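Local atomic coordinates of trypsin-resistant surface T6 protein (Streptococcus pyogenes serotype M6, PDB entry 4P0D), a protein that serves as the backbone pilin of the streptococcal surface pilus, a modular shaft subunit probably linked covalently to its neighbours and anchored to the cell wall. Residues T60-A63 with N64-T68; K164-S167 with L168-L172; I372-L375 with K376-G380. The protein carries 1 engineered substitution. One frame throughout, in Å; residues are numbered along the deposited sequence.

How the contacts relate
The three contacts follow one another along an elongated chain: contact 1 lies on one side of its centre, contacts 2 and 3 on the other. Contact 1 is a buried helical turn, held by regular backbone bonds and faced on one side by isoleucines. Contacts 2 and 3 are partly buried bends at strand ends, where serine and threonine hydroxyls or a single carboxylate take over from the helical repeat. The centres of contacts 1 and 3 are about 78 Å apart, whereas those of contacts 2 and 3 are about 29 Å apart. No secondary-structure element is shared: residues 60-68 are helical, 164-172 join two strands, and 372-380 run from a strand into a loop.

Contact 1 of 3, residues T60-A63 with N64-T68; sequences TTIA and NGINT
The second half of helix 56-68, an alpha helix of the T6 Ig-like domain, brings Thr60 and Asn64 together on one side and Ile62 and Ile66 on another. Four successive i to i+4 bonds hold the backbone: Asn64 N donates to Thr60 O at 2.9 Å with an N-H...O angle of 168°, and Gly65 N, Ile66 N and Asn67 N repeat the pattern to the carbonyls of Thr61, Ile62 and Ala63. The amide of Asn64 folds back over the same turn, its CG 3.2 Å from Thr60 O. With OG1 beside the backbone N (chi1 -64°), the methyl CG2 of Thr60 is anti to that nitrogen and ends 4.0 Å from Asn64 OD1, a loose approach. The amide nitrogen ND2 is engaged elsewhere, by Glu186 O. Ile62 and Ile66 meet through branches of unequal reach: the short CG2 of Ile62 touches the far end, CD1, of Ile66 at 4.1 Å. Ile66 is extended to its tip (chi2 178°), which carries CD1 back along the helix, while its CG1 passes 3.4 Å from Ile62 O. At the C-terminal end Thr68 OG1 donates to Gly65 O at 3.1 Å, from above the carbonyl plane. Around this turn Ile62 and Ile66 rest on Ile26 of strand 20-31, Ile62 and Ala63 reach strand 94-101 at Ile97 and Leu99, and the polar side faces loops of the following Cna-B-like region, where Thr60 OG1 bonds to Thr184 OG1.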
ATOM      1  N   THR A  60       4.633 -32.215  -1.391  1.00 18.34           N
ATOM      2  CA  THR A  60       3.660 -31.170  -1.720  1.00 17.09           C
ATOM      3  C   THR A  60       2.403 -31.735  -2.425  1.00 16.86           C
ATOM      4  O   THR A  60       1.277 -31.348  -2.116  1.00 15.51           O
ATOM      5  CB  THR A  60       4.312 -30.070  -2.578  1.00 16.83           C
ATOM      6  OG1 THR A  60       5.330 -29.425  -1.813  1.00 16.58           O
ATOM      7  CG2 THR A  60       3.295 -29.046  -3.017  1.00 16.83           C
ATOM      8  N   THR A  61       2.597 -32.634  -3.380  1.00 17.81           N
ATOM      9  CA  THR A  61       1.477 -33.324  -4.038  1.00 18.07           C
ATOM     10  C   THR A  61       0.501 -33.978  -3.052  1.00 18.04           C
ATOM     11  O   THR A  61      -0.715 -33.854  -3.193  1.00 18.12           O
ATOM     12  CB  THR A  61       2.020 -34.350  -5.040  1.00 18.47           C
ATOM     13  OG1 THR A  61       2.808 -33.650  -6.005  1.00 18.96           O
ATOM     14  CG2 THR A  61       0.885 -35.102  -5.767  1.00 18.87           C
ATOM     15  N   ILE A  62       1.036 -34.660  -2.039  1.00 18.80           N
ATOM     16  CA  ILE A  62       0.207 -35.324  -1.033  1.00 18.48           C
ATOM     17  C   ILE A  62      -0.583 -34.284  -0.260  1.00 17.57           C
ATOM     18  O   ILE A  62      -1.782 -34.442  -0.031  1.00 17.03           O
ATOM     19  CB  ILE A  62       1.074 -36.171  -0.060  1.00 19.55           C
ATOM     20  CG1 ILE A  62       1.719 -37.333  -0.815  1.00 20.36           C
ATOM     21  CG2 ILE A  62       0.239 -36.686   1.104  1.00 19.95           C
ATOM     22  CD1 ILE A  62       3.075 -37.775  -0.311  1.00 21.09           C
ATOM     23  N   ALA A  63       0.093 -33.207   0.131  1.00 17.60           N
ATOM     24  CA  ALA A  63      -0.556 -32.114   0.871  1.00 18.16           C
ATOM     25  C   ALA A  63      -1.692 -31.515   0.058  1.00 18.46           C
ATOM     26  O   ALA A  63      -2.777 -31.261   0.591  1.00 19.29           O
ATOM     27  CB  ALA A  63       0.459 -31.034   1.249  1.00 18.06           C
ATOM     28  N   ASN A  64      -1.445 -31.284  -1.232  1.00 19.01           N
ATOM     29  CA  ASN A  64      -2.512 -30.821  -2.136  1.00 18.97           C
ATOM     30  C   ASN A  64      -3.734 -31.746  -2.022  1.00 18.85           C
ATOM     31  O   ASN A  64      -4.866 -31.285  -1.868  1.00 20.05           O
ATOM     32  CB  ASN A  64      -2.017 -30.747  -3.591  1.00 19.09           C
ATOM     33  CG  ASN A  64      -0.933 -29.697  -3.801  1.00 19.47           C
ATOM     34  OD1 ASN A  64      -0.739 -28.800  -2.974  1.00 20.37           O
ATOM     35  ND2 ASN A  64      -0.209 -29.815  -4.897  1.00 19.02           N
ATOM     36  N   GLY A  65      -3.489 -33.051  -2.053  1.00 19.20           N
ATOM     37  CA  GLY A  65      -4.561 -34.055  -2.039  1.00 19.09           C
ATOM     38  C   GLY A  65      -5.319 -34.075  -0.736  1.00 19.51           C
ATOM     39  O   GLY A  65      -6.531 -34.261  -0.713  1.00 19.69           O
ATOM     40  N   ILE A  66      -4.598 -33.879   0.366  1.00 20.08           N
ATOM     41  CA  ILE A  66      -5.207 -33.800   1.680  1.00 19.68           C
ATOM     42  C   ILE A  66      -6.155 -32.614   1.752  1.00 21.26           C
ATOM     43  O   ILE A  66      -7.265 -32.715   2.289  1.00 20.56           O
ATOM     44  CB  ILE A  66      -4.126 -33.700   2.783  1.00 19.03           C
ATOM     45  CG1 ILE A  66      -3.407 -35.045   2.904  1.00 19.07           C
ATOM     46  CG2 ILE A  66      -4.740 -33.293   4.111  1.00 19.15           C
ATOM     47  CD1 ILE A  66      -2.289 -35.095   3.911  1.00 19.69           C
ATOM     48  N   ASN A  67      -5.706 -31.473   1.236  1.00 21.29           N
ATOM     49  CA  ASN A  67      -6.516 -30.260   1.286  1.00 20.93           C
ATOM     50  C   ASN A  67      -7.721 -30.249   0.352  1.00 21.36           C
ATOM     51  O   ASN A  67      -8.725 -29.623   0.667  1.00 20.88           O
ATOM     52  CB  ASN A  67      -5.628 -29.031   1.070  1.00 21.00           C
ATOM     53  CG  ASN A  67      -4.935 -28.607   2.343  1.00 20.21           C
ATOM     54  OD1 ASN A  67      -5.576 -28.514   3.385  1.00 20.83           O
ATOM     55  ND2 ASN A  67      -3.638 -28.344   2.273  1.00 20.17           N
ATOM     56  N   THR A  68      -7.644 -30.944  -0.779  1.00 23.14           N
ATOM     57  CA  THR A  68      -8.853 -31.122  -1.607  1.00 25.12           C
ATOM     58  C   THR A  68      -9.796 -32.172  -1.044  1.00 26.72           C
ATOM     59  O   THR A  68     -10.990 -32.152  -1.328  1.00 27.44           O
ATOM     60  CB  THR A  68      -8.546 -31.573  -3.039  1.00 25.29           C
ATOM     61  OG1 THR A  68      -7.949 -32.870  -3.028  1.00 24.49           O
ATOM     62  CG2 THR A  68      -7.640 -30.585  -3.758  1.00 25.65           C
TER

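Contact 2 of 3, residues K164-S167 with L168-L172; sequences KTTS and LGSVL
The flat carbonyl group of Ser167 has the backbone N and the hydroxyl of Ser170 on one face, with its own OG on that same side, while Thr166 OG1 lies beyond the opposite side of the plane. This is a type II beta turn from Ser167 to Ser170, leading from strand 163-165 into strand 171-179. Ser170 N closes it, donating to Ser167 O at 3.0 Å from a position tilted 33° out of the carbonyl plane. Gly169 occupies the third position with the positive phi (86°) expected of glycine there.

Across the mouth of the turn, Ser167 OG and Ser170 OG approach to 2.8 Å, a likely hydrogen bond whose proton is not settled. Ser167 OG reaches this point by standing between its backbone N and carbonyl carbon (chi1 65°), which turns it toward the returning chain. Thr166 OG1 lies 3.2 Å from Ser170 CB. Within the turn, Leu168 and Gly169 make backbone hydrogen bonds to Gln364 and Val265, and Thr166 and Leu172 both pack on Val265 and Val316, so the bend is tied to strands 258-265 and 307-316 and to Gln364. Leu172 brings its methyl CD2 to 3.6 Å from Thr166 OG1.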
ATOM      1  N   LYS A 164       5.732  14.346   5.150  1.00 22.60           N
ATOM      2  CA  LYS A 164       5.835  14.659   3.733  1.00 21.47           C
ATOM      3  C   LYS A 164       4.641  15.499   3.295  1.00 18.88           C
ATOM      4  O   LYS A 164       3.506  15.120   3.507  1.00 18.31           O
ATOM      5  CB  LYS A 164       6.020  13.385   2.899  1.00 22.94           C
ATOM      6  CG  LYS A 164       7.351  12.696   3.237  1.00 23.50           C
ATOM      7  CD  LYS A 164       7.739  11.601   2.266  1.00 24.75           C
ATOM      8  CE  LYS A 164       9.008  10.887   2.720  1.00 25.90           C
ATOM      9  NZ  LYS A 164      10.240  11.733   2.589  1.00 26.67           N
ATOM     10  N   THR A 165       4.924  16.660   2.706  1.00 17.24           N
ATOM     11  CA  THR A 165       3.882  17.607   2.323  1.00 16.37           C
ATOM     12  C   THR A 165       3.880  17.883   0.813  1.00 15.59           C
ATOM     13  O   THR A 165       4.865  17.666   0.126  1.00 16.66           O
ATOM     14  CB  THR A 165       4.029  18.943   3.080  1.00 16.08           C
ATOM     15  OG1 THR A 165       5.154  19.669   2.575  1.00 16.15           O
ATOM     16  CG2 THR A 165       4.226  18.704   4.582  1.00 16.89           C
ATOM     17  N   THR A 166       2.765  18.380   0.313  1.00 15.00           N
ATOM     18  CA  THR A 166       2.619  18.641  -1.109  1.00 14.81           C
ATOM     19  C   THR A 166       1.628  19.785  -1.349  1.00 15.12           C
ATOM     20  O   THR A 166       1.080  20.372  -0.395  1.00 15.98           O
ATOM     21  CB  THR A 166       2.149  17.358  -1.830  1.00 14.64           C
ATOM     22  OG1 THR A 166       2.235  17.537  -3.251  1.00 14.96           O
ATOM     23  CG2 THR A 166       0.745  17.029  -1.441  1.00 14.66           C
ATOM     24  N   SER A 167       1.369  20.092  -2.612  1.00 15.51           N
ATOM     25  CA  SER A 167       0.493  21.193  -2.953  1.00 15.30           C
ATOM     26  C   SER A 167      -0.410  20.808  -4.119  1.00 15.25           C
ATOM     27  O   SER A 167      -0.123  19.849  -4.857  1.00 14.68           O
ATOM     28  CB  SER A 167       1.333  22.419  -3.278  1.00 16.18           C
ATOM     29  OG  SER A 167       2.112  22.197  -4.453  1.00 17.50           O
ATOM     30  N   LEU A 168      -1.509  21.541  -4.273  1.00 14.75           N
ATOM     31  CA  LEU A 168      -2.438  21.337  -5.402  1.00 14.61           C
ATOM     32  C   LEU A 168      -1.695  21.363  -6.738  1.00 14.25           C
ATOM     33  O   LEU A 168      -0.896  22.266  -7.003  1.00 14.22           O
ATOM     34  CB  LEU A 168      -3.528  22.413  -5.403  1.00 15.16           C
ATOM     35  CG  LEU A 168      -4.478  22.423  -6.604  1.00 15.24           C
ATOM     36  CD1 LEU A 168      -5.353  21.179  -6.578  1.00 16.39           C
ATOM     37  CD2 LEU A 168      -5.330  23.672  -6.560  1.00 15.45           C
ATOM     38  N   GLY A 169      -1.940  20.357  -7.561  1.00 13.68           N
ATOM     39  CA  GLY A 169      -1.311  20.257  -8.879  1.00 13.69           C
ATOM     40  C   GLY A 169       0.054  19.598  -8.885  1.00 13.30           C
ATOM     41  O   GLY A 169       0.645  19.476  -9.938  1.00 13.12           O
ATOM     42  N   SER A 170       0.552  19.137  -7.737  1.00 13.19           N
ATOM     43  CA  SER A 170       1.847  18.445  -7.688  1.00 13.32           C
ATOM     44  C   SER A 170       1.746  16.973  -8.107  1.00 13.16           C
ATOM     45  O   SER A 170       0.822  16.270  -7.711  1.00 13.12           O
ATOM     46  CB  SER A 170       2.428  18.523  -6.277  1.00 13.74           C
ATOM     47  OG  SER A 170       2.672  19.865  -5.887  1.00 13.95           O
ATOM     48  N   VAL A 171       2.702  16.503  -8.896  1.00 13.56           N
ATOM     49  CA  VAL A 171       2.756  15.089  -9.267  1.00 13.66           C
ATOM     50  C   VAL A 171       3.652  14.352  -8.267  1.00 13.12           C
ATOM     51  O   VAL A 171       4.817  14.714  -8.039  1.00 12.52           O
ATOM     52  CB  VAL A 171       3.253  14.881 -10.710  1.00 14.29           C
ATOM     53  CG1 VAL A 171       3.641  13.441 -10.978  1.00 14.79           C
ATOM     54  CG2 VAL A 171       2.187  15.326 -11.703  1.00 14.98           C
ATOM     55  N   LEU A 172       3.088  13.314  -7.668  1.00 12.64           N
ATOM     56  CA  LEU A 172       3.803  12.505  -6.679  1.00 12.59           C
ATOM     57  C   LEU A 172       4.152  11.149  -7.270  1.00 12.61           C
ATOM     58  O   LEU A 172       3.322  10.545  -7.981  1.00 14.17           O
ATOM     59  CB  LEU A 172       2.931  12.335  -5.435  1.00 12.72           C
ATOM     60  CG  LEU A 172       2.512  13.632  -4.736  1.00 13.19           C
ATOM     61  CD1 LEU A 172       1.785  13.336  -3.448  1.00 13.99           C
ATOM     62  CD2 LEU A 172       3.707  14.499  -4.425  1.00 13.42           C
TER

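Contact 3 of 3, residues I372-L375 with K376-G380; sequences IKEL and KAPKG
Glu374 carries the van der Waals contacts, its carboxylate reaching over the backbone of Lys376 and Ala377 as far as the ring of Pro378. Its OE2 comes to 3.4 Å from Pro378 CD, the side chain and the proline ring crossing at about a right angle. The same oxygen lies 3.6 Å from Ala377 CA. Closer to the backbone, CG of Glu374 passes 3.6 Å from Lys376 O. With CG swung opposite the backbone N (chi1 -166°) and the chain extended beyond it, the carboxylate is carried forward, alongside the departing loop.

In polar terms, OE2 and Lys376 O at 3.5 Å are two acceptors and give no attraction. The other oxygen, OE1, accepts from Asn384 N, so a backbone N-H of the loop before strand 388-392 helps to fix the carboxylate.

Among the backbone bonds, Leu375 and Lys376 both pair with Ile338 of strand 338-343, a classic beta bulge at the corner the chain turns at Leu375. Gly380 makes a backbone hydrogen bond with Leu482 near the modelled C-terminal end.

Glu374 also packs against Lys325, and Pro378 touches Asn479. Glu374, near the end of strand 368-376 and in the sequence Glu-Leu-Lys-Ala-Pro-Lys-Gly, fits the E-box of Gram-positive pilins, and its place beside Lys325 of strand 320-327 and near Asn479 of strand 470-479 is consistent with the intramolecular isopeptide site of Cna-B-type domains.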
ATOM      1  N   ILE A 372       1.827  37.145   0.418  1.00 20.35           N
ATOM      2  CA  ILE A 372       0.475  37.589   0.215  1.00 19.69           C
ATOM      3  C   ILE A 372       0.604  39.025  -0.189  1.00 19.29           C
ATOM      4  O   ILE A 372       1.262  39.802   0.512  1.00 18.69           O
ATOM      5  CB  ILE A 372      -0.354  37.506   1.507  1.00 20.48           C
ATOM      6  CG1 ILE A 372      -0.409  36.047   1.981  1.00 20.41           C
ATOM      7  CG2 ILE A 372      -1.748  38.087   1.263  1.00 20.64           C
ATOM      8  CD1 ILE A 372      -0.793  35.876   3.433  1.00 21.16           C
ATOM      9  N   LYS A 373       0.011  39.361  -1.321  1.00 18.47           N
ATOM     10  CA  LYS A 373       0.117  40.707  -1.876  1.00 20.47           C
ATOM     11  C   LYS A 373      -1.204  41.098  -2.509  1.00 20.15           C
ATOM     12  O   LYS A 373      -1.805  40.310  -3.237  1.00 21.32           O
ATOM     13  CB  LYS A 373       1.253  40.766  -2.898  1.00 20.36           C
ATOM     14  N   GLU A 374      -1.663  42.312  -2.225  1.00 20.46           N
ATOM     15  CA  GLU A 374      -2.974  42.753  -2.686  1.00 21.84           C
ATOM     16  C   GLU A 374      -2.954  43.082  -4.174  1.00 22.76           C
ATOM     17  O   GLU A 374      -2.012  43.693  -4.675  1.00 24.22           O
ATOM     18  CB  GLU A 374      -3.455  43.966  -1.880  1.00 23.09           C
ATOM     19  CG  GLU A 374      -4.934  44.273  -2.069  1.00 23.33           C
ATOM     20  CD  GLU A 374      -5.511  45.145  -0.960  1.00 24.82           C
ATOM     21  OE1 GLU A 374      -4.867  46.140  -0.593  1.00 25.40           O
ATOM     22  OE2 GLU A 374      -6.628  44.847  -0.476  1.00 25.65           O
ATOM     23  N   LEU A 375      -3.988  42.633  -4.871  1.00 23.99           N
ATOM     24  CA  LEU A 375      -4.201  42.930  -6.285  1.00 25.43           C
ATOM     25  C   LEU A 375      -5.238  44.030  -6.453  1.00 26.68           C
ATOM     26  O   LEU A 375      -5.112  44.857  -7.365  1.00 27.37           O
ATOM     27  CB  LEU A 375      -4.667  41.678  -7.035  1.00 24.42           C
ATOM     28  CG  LEU A 375      -3.729  40.474  -6.936  1.00 24.63           C
ATOM     29  CD1 LEU A 375      -4.346  39.308  -7.684  1.00 24.79           C
ATOM     30  CD2 LEU A 375      -2.352  40.809  -7.482  1.00 24.97           C
ATOM     31  N   LYS A 376      -6.254  44.040  -5.583  1.00 26.59           N
ATOM     32  CA  LYS A 376      -7.299  45.041  -5.640  1.00 27.20           C
ATOM     33  C   LYS A 376      -7.815  45.391  -4.256  1.00 26.31           C
ATOM     34  O   LYS A 376      -8.278  44.520  -3.491  1.00 23.22           O
ATOM     35  CB  LYS A 376      -8.457  44.565  -6.514  1.00 29.62           C
ATOM     36  CG  LYS A 376      -9.369  45.702  -6.940  1.00 32.65           C
ATOM     37  CD  LYS A 376     -10.569  45.210  -7.726  1.00 35.51           C
ATOM     38  CE  LYS A 376     -11.400  46.393  -8.215  1.00 38.20           C
ATOM     39  NZ  LYS A 376     -12.775  45.974  -8.605  1.00 39.17           N
ATOM     40  N   ALA A 377      -7.747  46.683  -3.933  1.00 24.43           N
ATOM     41  CA  ALA A 377      -8.238  47.162  -2.647  1.00 24.74           C
ATOM     42  C   ALA A 377      -9.754  46.967  -2.516  1.00 24.48           C
ATOM     43  O   ALA A 377     -10.477  46.927  -3.506  1.00 24.34           O
ATOM     44  CB  ALA A 377      -7.875  48.634  -2.450  1.00 26.00           C
ATOM     45  N   PRO A 378     -10.239  46.833  -1.277  1.00 24.49           N
ATOM     46  CA  PRO A 378     -11.679  46.969  -1.108  1.00 25.31           C
ATOM     47  C   PRO A 378     -12.115  48.397  -1.488  1.00 25.87           C
ATOM     48  O   PRO A 378     -11.334  49.343  -1.323  1.00 25.27           O
ATOM     49  CB  PRO A 378     -11.904  46.666   0.378  1.00 24.62           C
ATOM     50  CG  PRO A 378     -10.571  46.762   1.034  1.00 24.37           C
ATOM     51  CD  PRO A 378      -9.511  46.660  -0.007  1.00 23.83           C
ATOM     52  N   LYS A 379     -13.315  48.535  -2.054  1.00 27.04           N
ATOM     53  CA  LYS A 379     -13.849  49.839  -2.438  1.00 27.77           C
ATOM     54  C   LYS A 379     -13.777  50.781  -1.234  1.00 27.80           C
ATOM     55  O   LYS A 379     -14.126  50.394  -0.113  1.00 26.62           O
ATOM     56  CB  LYS A 379     -15.300  49.715  -2.925  1.00 28.94           C
ATOM     57  N   GLY A 380     -13.289  52.002  -1.471  1.00 27.64           N
ATOM     58  CA  GLY A 380     -13.116  52.994  -0.406  1.00 27.12           C
ATOM     59  C   GLY A 380     -11.738  52.975   0.240  1.00 26.50           C
ATOM     60  O   GLY A 380     -11.472  53.764   1.160  1.00 25.00           O
TER